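Local coordinates for motility-associated killing factor MakB (Vibrio cholerae serotype O1, PDB 6W1W), which probably serves as one component of a tripartite cytotoxin whose parts resemble alpha-pore-forming toxins, at residues 4-8 / 290-294; 17-21 / 181-186; 80-84 / 323-327; 87-91 / 316-320. All blocks are in the same frame, centred on the assembly; numbering follows the deposited sequence.

Interaction 1 (4-8 / 290-294); sequences MLSPN and ELDKV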
# COMPACT_ATOMS: atom_id res chain seq x y z
N MSE A 4 27.40 -6.92 -18.80
CA MSE A 4 26.49 -7.27 -17.72
C MSE A 4 25.03 -7.05 -18.10
O MSE A 4 24.47 -5.97 -17.89
CB MSE A 4 26.82 -6.46 -16.46
CG MSE A 4 27.94 -5.44 -16.61
SE MSE A 4 27.44 -3.87 -17.66
CE MSE A 4 29.19 -3.00 -17.76
N LEU A 5 24.40 -8.10 -18.64
CA LEU A 5 22.99 -8.08 -19.00
C LEU A 5 22.07 -8.25 -17.80
O LEU A 5 21.07 -8.97 -17.87
CB LEU A 5 22.72 -9.17 -20.04
CG LEU A 5 23.33 -8.95 -21.41
CD1 LEU A 5 22.99 -10.12 -22.32
CD2 LEU A 5 22.82 -7.65 -21.99
N SER A 6 22.39 -7.58 -16.70
CA SER A 6 21.58 -7.62 -15.49
C SER A 6 21.75 -6.30 -14.75
O SER A 6 22.76 -5.61 -14.92
CB SER A 6 22.00 -8.79 -14.59
OG SER A 6 23.34 -8.66 -14.14
N PRO A 7 20.77 -5.90 -13.95
CA PRO A 7 20.89 -4.66 -13.19
C PRO A 7 21.78 -4.85 -11.96
O PRO A 7 22.21 -5.95 -11.64
CB PRO A 7 19.45 -4.35 -12.78
CG PRO A 7 18.79 -5.69 -12.71
CD PRO A 7 19.45 -6.54 -13.77
N ASN A 8 22.05 -3.73 -11.29
CA ASN A 8 22.74 -3.78 -10.00
C ASN A 8 21.81 -4.42 -8.98
O ASN A 8 20.78 -3.83 -8.61
CB ASN A 8 23.16 -2.38 -9.56
CG ASN A 8 23.92 -2.39 -8.24
OD1 ASN A 8 23.31 -2.37 -7.17
ND2 ASN A 8 25.24 -2.42 -8.31
N GLU A 290 17.65 -1.85 -19.49
CA GLU A 290 18.00 -3.25 -19.72
C GLU A 290 17.74 -3.64 -21.17
O GLU A 290 18.49 -4.43 -21.75
CB GLU A 290 17.20 -4.16 -18.78
CG GLU A 290 17.66 -5.60 -18.77
CD GLU A 290 19.10 -5.75 -18.30
OE1 GLU A 290 19.49 -5.02 -17.36
OE2 GLU A 290 19.82 -6.58 -18.87
N LEU A 291 16.67 -3.10 -21.76
CA LEU A 291 16.43 -3.29 -23.19
C LEU A 291 17.49 -2.57 -24.02
O LEU A 291 17.92 -3.07 -25.06
CB LEU A 291 15.03 -2.80 -23.54
CG LEU A 291 14.70 -2.57 -25.02
CD1 LEU A 291 14.52 -3.90 -25.75
CD2 LEU A 291 13.47 -1.70 -25.14
N ASP A 292 17.92 -1.38 -23.57
CA ASP A 292 18.98 -0.67 -24.27
C ASP A 292 20.24 -1.52 -24.37
O ASP A 292 21.01 -1.37 -25.33
CB ASP A 292 19.30 0.65 -23.56
CG ASP A 292 18.11 1.58 -23.49
OD1 ASP A 292 17.05 1.23 -24.06
OD2 ASP A 292 18.23 2.65 -22.85
N LYS A 293 20.48 -2.41 -23.40
CA LYS A 293 21.64 -3.28 -23.48
C LYS A 293 21.45 -4.36 -24.53
O LYS A 293 22.37 -4.63 -25.32
CB LYS A 293 21.92 -3.91 -22.11
CG LYS A 293 22.21 -2.93 -20.99
CD LYS A 293 22.37 -3.66 -19.67
CE LYS A 293 22.27 -2.72 -18.48
NZ LYS A 293 22.10 -3.46 -17.21
N VAL A 294 20.28 -4.99 -24.58
CA VAL A 294 20.07 -6.04 -25.56
C VAL A 294 19.89 -5.48 -26.96
O VAL A 294 20.12 -6.19 -27.95
CB VAL A 294 18.87 -6.93 -25.19
CG1 VAL A 294 18.96 -7.33 -23.73
CG2 VAL A 294 17.57 -6.23 -25.48
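Leu5 lays its CD2 methyl against the aliphatic root of Lys293, with CD2 3.8 Å from Lys293 CB, and the two chains run antiparallel alongside one another. The same methyl reaches Val294, whose CG1 lies 4.2 Å from Leu5 CD2, so the leucine rests on two successive positions of the helix. A branched apolar residue suits this place, because its first side-chain bond runs alongside the helix while its branched end closes on it. Lys293 has CG anti to its carbonyl carbon (chi1 -60°) and is extended beyond it. That shape carries its methylenes past the backbone of 4-8, with CD 3.6 Å from Met4 O, and brings the ammonium group NZ to 3.2 Å from Ser6 O. Within its own helix NZ donates to Glu290 OE1 over 3.0 Å in a salt bridge one turn back, approaching on the syn side but 35° out of the carboxylate plane. Glu290, bent at chi2, thus presents its carboxylate to the loop. Its OE1 faces the ring of Pro7, 3.9 Å from Pro7 CD, and the carboxylate arm stands roughly perpendicular to the proline. OE2 lies near Leu5 O, but both are acceptors and do not bond; that carbonyl instead accepts from Trp323 NE1. The segment 4-8 is the N-terminal lead-in to helix 9-35. It runs between helix 276-302 and helix 316-333, where Ser6 and Pro7 touch Trp323, while Glu290 and Val294 also pack on helix 100-151.

Interaction 2 (17-21 / 181-186); sequences TDVYT and VTAAQL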
# COMPACT_ATOMS: atom_id res chain seq x y z
N THR A 17 11.40 -3.45 -3.52
CA THR A 17 10.79 -3.22 -2.22
C THR A 17 9.93 -1.96 -2.23
O THR A 17 8.85 -1.94 -1.63
CB THR A 17 11.88 -3.13 -1.15
OG1 THR A 17 12.42 -4.44 -0.92
CG2 THR A 17 11.33 -2.57 0.16
N ASP A 18 10.39 -0.91 -2.92
CA ASP A 18 9.64 0.35 -2.92
C ASP A 18 8.30 0.21 -3.62
O ASP A 18 7.32 0.84 -3.19
CB ASP A 18 10.48 1.46 -3.57
CG ASP A 18 11.38 2.17 -2.57
OD1 ASP A 18 11.50 1.68 -1.42
OD2 ASP A 18 11.95 3.21 -2.92
N VAL A 19 8.21 -0.60 -4.67
CA VAL A 19 6.91 -0.84 -5.29
C VAL A 19 6.08 -1.83 -4.49
O VAL A 19 4.85 -1.83 -4.58
CB VAL A 19 7.05 -1.32 -6.75
CG1 VAL A 19 7.80 -0.28 -7.58
CG2 VAL A 19 7.75 -2.66 -6.81
N TYR A 20 6.73 -2.69 -3.69
CA TYR A 20 6.01 -3.56 -2.77
C TYR A 20 5.47 -2.76 -1.59
O TYR A 20 4.31 -2.92 -1.20
CB TYR A 20 6.93 -4.68 -2.30
CG TYR A 20 6.33 -5.64 -1.29
CD1 TYR A 20 5.06 -6.19 -1.48
CD2 TYR A 20 7.04 -6.03 -0.17
CE1 TYR A 20 4.52 -7.08 -0.56
CE2 TYR A 20 6.52 -6.92 0.75
CZ TYR A 20 5.26 -7.44 0.56
OH TYR A 20 4.74 -8.33 1.48
N THR A 21 6.30 -1.89 -1.02
CA THR A 21 5.85 -1.01 0.06
C THR A 21 4.67 -0.16 -0.39
O THR A 21 3.65 -0.08 0.31
CB THR A 21 7.01 -0.13 0.53
OG1 THR A 21 7.96 -0.92 1.25
CG2 THR A 21 6.50 1.01 1.42
N VAL A 181 8.94 -2.15 6.35
CA VAL A 181 9.28 -3.18 5.38
C VAL A 181 10.43 -2.66 4.53
O VAL A 181 10.27 -1.70 3.77
CB VAL A 181 8.07 -3.56 4.52
CG1 VAL A 181 8.26 -4.96 3.94
CG2 VAL A 181 6.78 -3.46 5.33
N THR A 182 11.60 -3.27 4.67
CA THR A 182 12.79 -2.90 3.92
C THR A 182 13.25 -4.07 3.05
O THR A 182 12.64 -5.14 3.04
CB THR A 182 13.92 -2.46 4.86
OG1 THR A 182 14.46 -3.60 5.53
CG2 THR A 182 13.39 -1.47 5.89
N ALA A 183 14.34 -3.85 2.31
CA ALA A 183 14.91 -4.86 1.42
C ALA A 183 15.82 -5.84 2.16
O ALA A 183 15.73 -7.06 1.94
CB ALA A 183 15.69 -4.19 0.29
N ALA A 184 16.70 -5.33 3.03
CA ALA A 184 17.57 -6.22 3.80
C ALA A 184 16.76 -7.15 4.70
O ALA A 184 17.18 -8.28 4.96
CB ALA A 184 18.55 -5.40 4.64
N GLN A 185 15.61 -6.68 5.17
CA GLN A 185 14.73 -7.55 5.95
C GLN A 185 14.17 -8.67 5.08
O GLN A 185 14.30 -9.86 5.43
CB GLN A 185 13.59 -6.73 6.56
CG GLN A 185 14.01 -5.88 7.74
CD GLN A 185 14.60 -6.71 8.87
OE1 GLN A 185 13.87 -7.39 9.59
NE2 GLN A 185 15.92 -6.68 9.01
N LEU A 186 13.57 -8.32 3.95
CA LEU A 186 12.92 -9.32 3.09
C LEU A 186 13.94 -10.27 2.47
O LEU A 186 13.69 -11.48 2.38
CB LEU A 186 12.10 -8.62 2.01
CG LEU A 186 10.84 -7.88 2.48
CD1 LEU A 186 10.34 -6.92 1.41
CD2 LEU A 186 9.76 -8.88 2.86
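The backbones pass with reversed register, Thr17 CA standing 5.7 Å from Ala183 CA and Thr21 CA 6.7 Å from Val181 CA, so one turn of helix 9-35 meets the lead-in and first turn of helix 183-187. Thr17 fills the close point with both branches. Its methyl CG2 spreads over the peptide that follows Thr182, 3.8 Å from Thr182 C, whereas OG1 faces Ala183, at 3.4 Å from Ala183 CA. A small residue such as alanine lets the two backbones come this near. The contact with Ala183 is packing alone; the hydroxyl is hydrogen-bonded to Leu13 O of its own helix. Tyr20 enters from one turn further round, with CG anti to the backbone N (chi1 178°), which swings the ring toward the other segment. Leu186 CD1 then meets the ring at its edge, near the ring plane, 3.8 Å from Tyr20 CD2. Val181 CG1 approaches Tyr20 CE2 obliquely, 4.1 Å away. At the far end Thr21 OG1 bonds weakly back to Thr17 O. Across the contact, Thr182 OG1 caps the new helix, accepting from Gln185 N in a weak bond. Phe329 and Ile333 of helix 316-333 extend the apolar patch: Phe329 touches Thr17 and Leu186, Ile333 touches Tyr20 and Leu186. The polar groups of both segments are thus turned largely to their own backbones, and the two parts hold together by fit of methyls, an aromatic edge and short side chains, an adhesion that rests on shape more than on directional bonds.

Interaction 3 (80-84 / 323-327); sequences FINYQ and WKTIS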
# COMPACT_ATOMS: atom_id res chain seq x y z
N PHE A 80 9.35 -10.57 -13.33
CA PHE A 80 10.75 -10.81 -13.01
C PHE A 80 11.07 -12.30 -12.90
O PHE A 80 12.21 -12.71 -13.16
CB PHE A 80 11.12 -10.10 -11.70
CG PHE A 80 11.28 -8.62 -11.85
CD1 PHE A 80 10.20 -7.77 -11.72
CD2 PHE A 80 12.53 -8.06 -12.12
CE1 PHE A 80 10.34 -6.40 -11.85
CE2 PHE A 80 12.68 -6.70 -12.25
CZ PHE A 80 11.59 -5.86 -12.12
N ILE A 81 10.08 -13.12 -12.53
CA ILE A 81 10.31 -14.56 -12.45
C ILE A 81 10.40 -15.17 -13.85
O ILE A 81 11.33 -15.92 -14.15
CB ILE A 81 9.20 -15.22 -11.62
CG1 ILE A 81 9.29 -14.77 -10.16
CG2 ILE A 81 9.30 -16.74 -11.71
CD1 ILE A 81 8.22 -15.35 -9.27
N ASN A 82 9.43 -14.85 -14.71
CA ASN A 82 9.45 -15.39 -16.07
C ASN A 82 10.66 -14.89 -16.85
O ASN A 82 11.21 -15.64 -17.68
CB ASN A 82 8.15 -15.03 -16.80
CG ASN A 82 8.15 -15.45 -18.26
OD1 ASN A 82 8.10 -16.64 -18.57
ND2 ASN A 82 8.20 -14.47 -19.16
N TYR A 83 11.09 -13.65 -16.61
CA TYR A 83 12.21 -13.12 -17.39
C TYR A 83 13.51 -13.86 -17.07
O TYR A 83 14.32 -14.10 -17.97
CB TYR A 83 12.38 -11.62 -17.14
CG TYR A 83 13.50 -11.02 -17.97
CD1 TYR A 83 13.34 -10.78 -19.32
CD2 TYR A 83 14.72 -10.72 -17.39
CE1 TYR A 83 14.36 -10.24 -20.09
CE2 TYR A 83 15.75 -10.18 -18.15
CZ TYR A 83 15.57 -9.94 -19.49
OH TYR A 83 16.59 -9.41 -20.24
N GLN A 84 13.73 -14.21 -15.80
CA GLN A 84 14.90 -15.00 -15.46
C GLN A 84 14.83 -16.39 -16.08
O GLN A 84 15.87 -16.98 -16.40
CB GLN A 84 15.04 -15.10 -13.94
CG GLN A 84 16.27 -15.88 -13.47
CD GLN A 84 15.98 -17.36 -13.29
OE1 GLN A 84 14.85 -17.75 -12.98
NE2 GLN A 84 17.00 -18.19 -13.48
N TRP A 323 20.21 -12.56 -12.08
CA TRP A 323 18.77 -12.69 -12.28
C TRP A 323 18.18 -13.74 -11.36
O TRP A 323 17.03 -13.61 -10.92
CB TRP A 323 18.45 -13.01 -13.74
CG TRP A 323 18.58 -11.80 -14.61
CD1 TRP A 323 19.56 -11.55 -15.52
CD2 TRP A 323 17.71 -10.66 -14.62
NE1 TRP A 323 19.35 -10.32 -16.11
CE2 TRP A 323 18.22 -9.76 -15.56
CE3 TRP A 323 16.56 -10.32 -13.91
CZ2 TRP A 323 17.61 -8.54 -15.83
CZ3 TRP A 323 15.95 -9.11 -14.18
CH2 TRP A 323 16.48 -8.23 -15.13
N LYS A 324 18.95 -14.79 -11.05
CA LYS A 324 18.47 -15.79 -10.11
C LYS A 324 18.29 -15.19 -8.72
O LYS A 324 17.34 -15.54 -8.00
CB LYS A 324 19.44 -16.98 -10.06
CG LYS A 324 18.89 -18.20 -9.34
CD LYS A 324 17.59 -18.68 -9.97
CE LYS A 324 17.09 -19.97 -9.34
NZ LYS A 324 16.82 -19.82 -7.88
N THR A 325 19.17 -14.27 -8.33
CA THR A 325 19.02 -13.59 -7.05
C THR A 325 17.78 -12.70 -7.04
O THR A 325 17.05 -12.66 -6.05
CB THR A 325 20.28 -12.76 -6.74
OG1 THR A 325 21.44 -13.61 -6.75
CG2 THR A 325 20.17 -12.10 -5.38
N ILE A 326 17.51 -12.01 -8.15
CA ILE A 326 16.34 -11.14 -8.22
C ILE A 326 15.06 -11.98 -8.29
O ILE A 326 14.05 -11.64 -7.67
CB ILE A 326 16.46 -10.17 -9.41
CG1 ILE A 326 17.69 -9.29 -9.24
CG2 ILE A 326 15.21 -9.32 -9.54
CD1 ILE A 326 17.82 -8.21 -10.28
N SER A 327 15.09 -13.08 -9.05
CA SER A 327 13.92 -13.94 -9.12
C SER A 327 13.61 -14.56 -7.76
O SER A 327 12.44 -14.73 -7.40
CB SER A 327 14.12 -15.03 -10.17
OG SER A 327 12.93 -15.78 -10.36
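Tyr83 points the edge of its ring at the face of the Trp323 indole, a T-shaped pair with planes at 69° and the centroid of the tyrosine ring 4.8 Å from that of the six-membered indole ring. Tyr83 CE2 is the atom that touches, 3.4 Å from Trp323 CZ2 and displaced toward the rim of the indole. Phe80, a turn earlier, comes to the indole from another side: its CD2 lies at the edge of the Trp323 ring, near its plane, 4.1 Å from CZ3. The same CD2 rests 3.9 Å from Ile326 CG2. Large flat residues suit this seam because they bridge two helices that run nearly antiparallel, the axes of segments 80-84 and 323-327 approaching to 8.9 Å at an angle of 152°. Such long helices packed side by side form the elongated bundle of MakB, in keeping with its likeness to alpha-pore-forming toxins; Trp287 of helix 276-302 adds a further ring beside Phe80 and Tyr83. Where the backbones come closest, small or flexible groups take over. Ser327 OG sits 3.6 Å from Ile81 CA, a serine being slight enough to admit this approach. Gln84, bent at chi2 (-90°), places CG 3.5 Å from Trp323 O, and its amide NE2 meets the methylene CD of Lys324, whose ammonium group forms a salt bridge with Glu328.

Interaction 4 (87-91 / 316-320); sequences FDACA and IKIAS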
# COMPACT_ATOMS: atom_id res chain seq x y z
N PHE A 87 15.81 -16.09 -19.64
CA PHE A 87 17.18 -15.60 -19.72
C PHE A 87 18.18 -16.75 -19.61
O PHE A 87 19.20 -16.76 -20.30
CB PHE A 87 17.43 -14.56 -18.64
CG PHE A 87 18.68 -13.73 -18.86
CD1 PHE A 87 19.93 -14.26 -18.58
CD2 PHE A 87 18.59 -12.43 -19.32
CE1 PHE A 87 21.07 -13.50 -18.77
CE2 PHE A 87 19.73 -11.67 -19.51
CZ PHE A 87 20.97 -12.20 -19.24
N ASP A 88 17.91 -17.72 -18.73
CA ASP A 88 18.78 -18.88 -18.59
C ASP A 88 18.81 -19.73 -19.84
O ASP A 88 19.81 -20.42 -20.08
CB ASP A 88 18.34 -19.73 -17.39
CG ASP A 88 19.09 -19.38 -16.13
OD1 ASP A 88 19.94 -18.47 -16.18
OD2 ASP A 88 18.85 -20.04 -15.09
N ALA A 89 17.75 -19.69 -20.66
CA ALA A 89 17.78 -20.42 -21.92
C ALA A 89 18.87 -19.89 -22.85
O ALA A 89 19.46 -20.66 -23.60
CB ALA A 89 16.41 -20.34 -22.61
N CYS A 90 19.16 -18.59 -22.78
CA CYS A 90 20.14 -17.98 -23.66
C CYS A 90 21.54 -17.93 -23.06
O CYS A 90 22.48 -17.54 -23.76
CB CYS A 90 19.71 -16.56 -24.04
SG CYS A 90 18.17 -16.50 -24.97
N ALA A 91 21.70 -18.31 -21.80
CA ALA A 91 23.02 -18.39 -21.17
C ALA A 91 23.43 -19.85 -21.14
O ALA A 91 23.11 -20.60 -20.21
CB ALA A 91 23.01 -17.76 -19.78
N ILE A 316 27.88 -13.40 -19.40
CA ILE A 316 26.46 -13.68 -19.27
C ILE A 316 26.19 -14.66 -18.13
O ILE A 316 25.11 -14.65 -17.53
CB ILE A 316 25.90 -14.19 -20.61
CG1 ILE A 316 24.37 -14.29 -20.55
CG2 ILE A 316 26.54 -15.52 -21.00
CD1 ILE A 316 23.73 -14.69 -21.85
N LYS A 317 27.17 -15.51 -17.79
CA LYS A 317 26.97 -16.44 -16.68
C LYS A 317 26.85 -15.70 -15.36
O LYS A 317 26.08 -16.10 -14.48
CB LYS A 317 28.11 -17.45 -16.63
CG LYS A 317 28.19 -18.39 -17.83
CD LYS A 317 29.38 -18.05 -18.72
CE LYS A 317 30.70 -18.11 -17.96
NZ LYS A 317 31.06 -19.49 -17.51
N ILE A 318 27.61 -14.61 -15.19
CA ILE A 318 27.44 -13.78 -13.99
C ILE A 318 26.18 -12.93 -14.08
O ILE A 318 25.68 -12.47 -13.05
CB ILE A 318 28.67 -12.89 -13.74
CG1 ILE A 318 28.48 -11.49 -14.33
CG2 ILE A 318 29.95 -13.54 -14.28
CD1 ILE A 318 29.57 -10.51 -13.95
N ALA A 319 25.66 -12.72 -15.29
CA ALA A 319 24.41 -11.99 -15.44
C ALA A 319 23.21 -12.84 -15.06
O ALA A 319 22.30 -12.36 -14.36
CB ALA A 319 24.27 -11.48 -16.88
N SER A 320 23.18 -14.11 -15.48
CA SER A 320 22.07 -14.98 -15.13
C SER A 320 22.06 -15.31 -13.65
O SER A 320 20.98 -15.47 -13.05
CB SER A 320 22.12 -16.26 -15.96
OG SER A 320 23.16 -17.12 -15.52
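Phe87 leaves its helix with CG anti to the backbone N (chi1 -165°), so that CB and CG lead straight across to segment 316-320 and the ring does the touching. Along one side of the ring, CD1 lies 4.0 Å from Ser320 CB. The next atom, CE1, is 3.8 Å from Ile316 CG1 and also near the backbone N of Ser320. At the tip, CZ approaches the methyl of Ala319, 4.1 Å from its CB. On the other side of the ring, CE2 packs against the backbone carbonyl of Leu5 and the indole of Trp323. A phenylalanine suits this place, since one flat ring can reach Ile316, Ala319 and Ser320, on the same side of their helix, and alanine and serine leave it room. Ile316 runs antiparallel beside Phe87, with its own CG1 anti to the backbone N. That extends it toward the end of the other helix, where its CD1 comes 3.8 Å from Ala91 CB and 3.7 Å from Cys90 O. Asp88 turns its OD1 toward Ser320, with OD1 3.6 Å from Ser320 OG, but the serine hydroxyl bonds weakly to Lys317 O in its own helix. Ala91, near the C-terminal end of the helix, also turns its small methyl to Ser320. Just before it, Cys90 is joined by a disulfide to Cys106 of helix 100-151, tying this helix end covalently to its neighbour. This is antiparallel helix-helix packing near the end of the bundle, between the C-terminal part of helix 69-90 and the first part of helix 316-333.

In the fold
From the N terminus, interaction 1 joins the lead-in of helix 9-35 to helix 276-302, closing a loop of nearly three hundred residues. Interaction 2 nests inside it, bringing helix 9-35 to the short helix 183-187, which leads into the sheet strands. Helix 69-90 then supplies the first segments of interactions 3 and 4, both of which meet helix 316-333; interaction 4 is nested inside interaction 3, and both cross interactions 1 and 2. Interactions 1, 3 and 4 touch one another, their centres 11 to 13 Å apart, at one end of the bundle. Interaction 2 stands apart, its centre about 17 Å from that of interaction 3, toward the chain's middle.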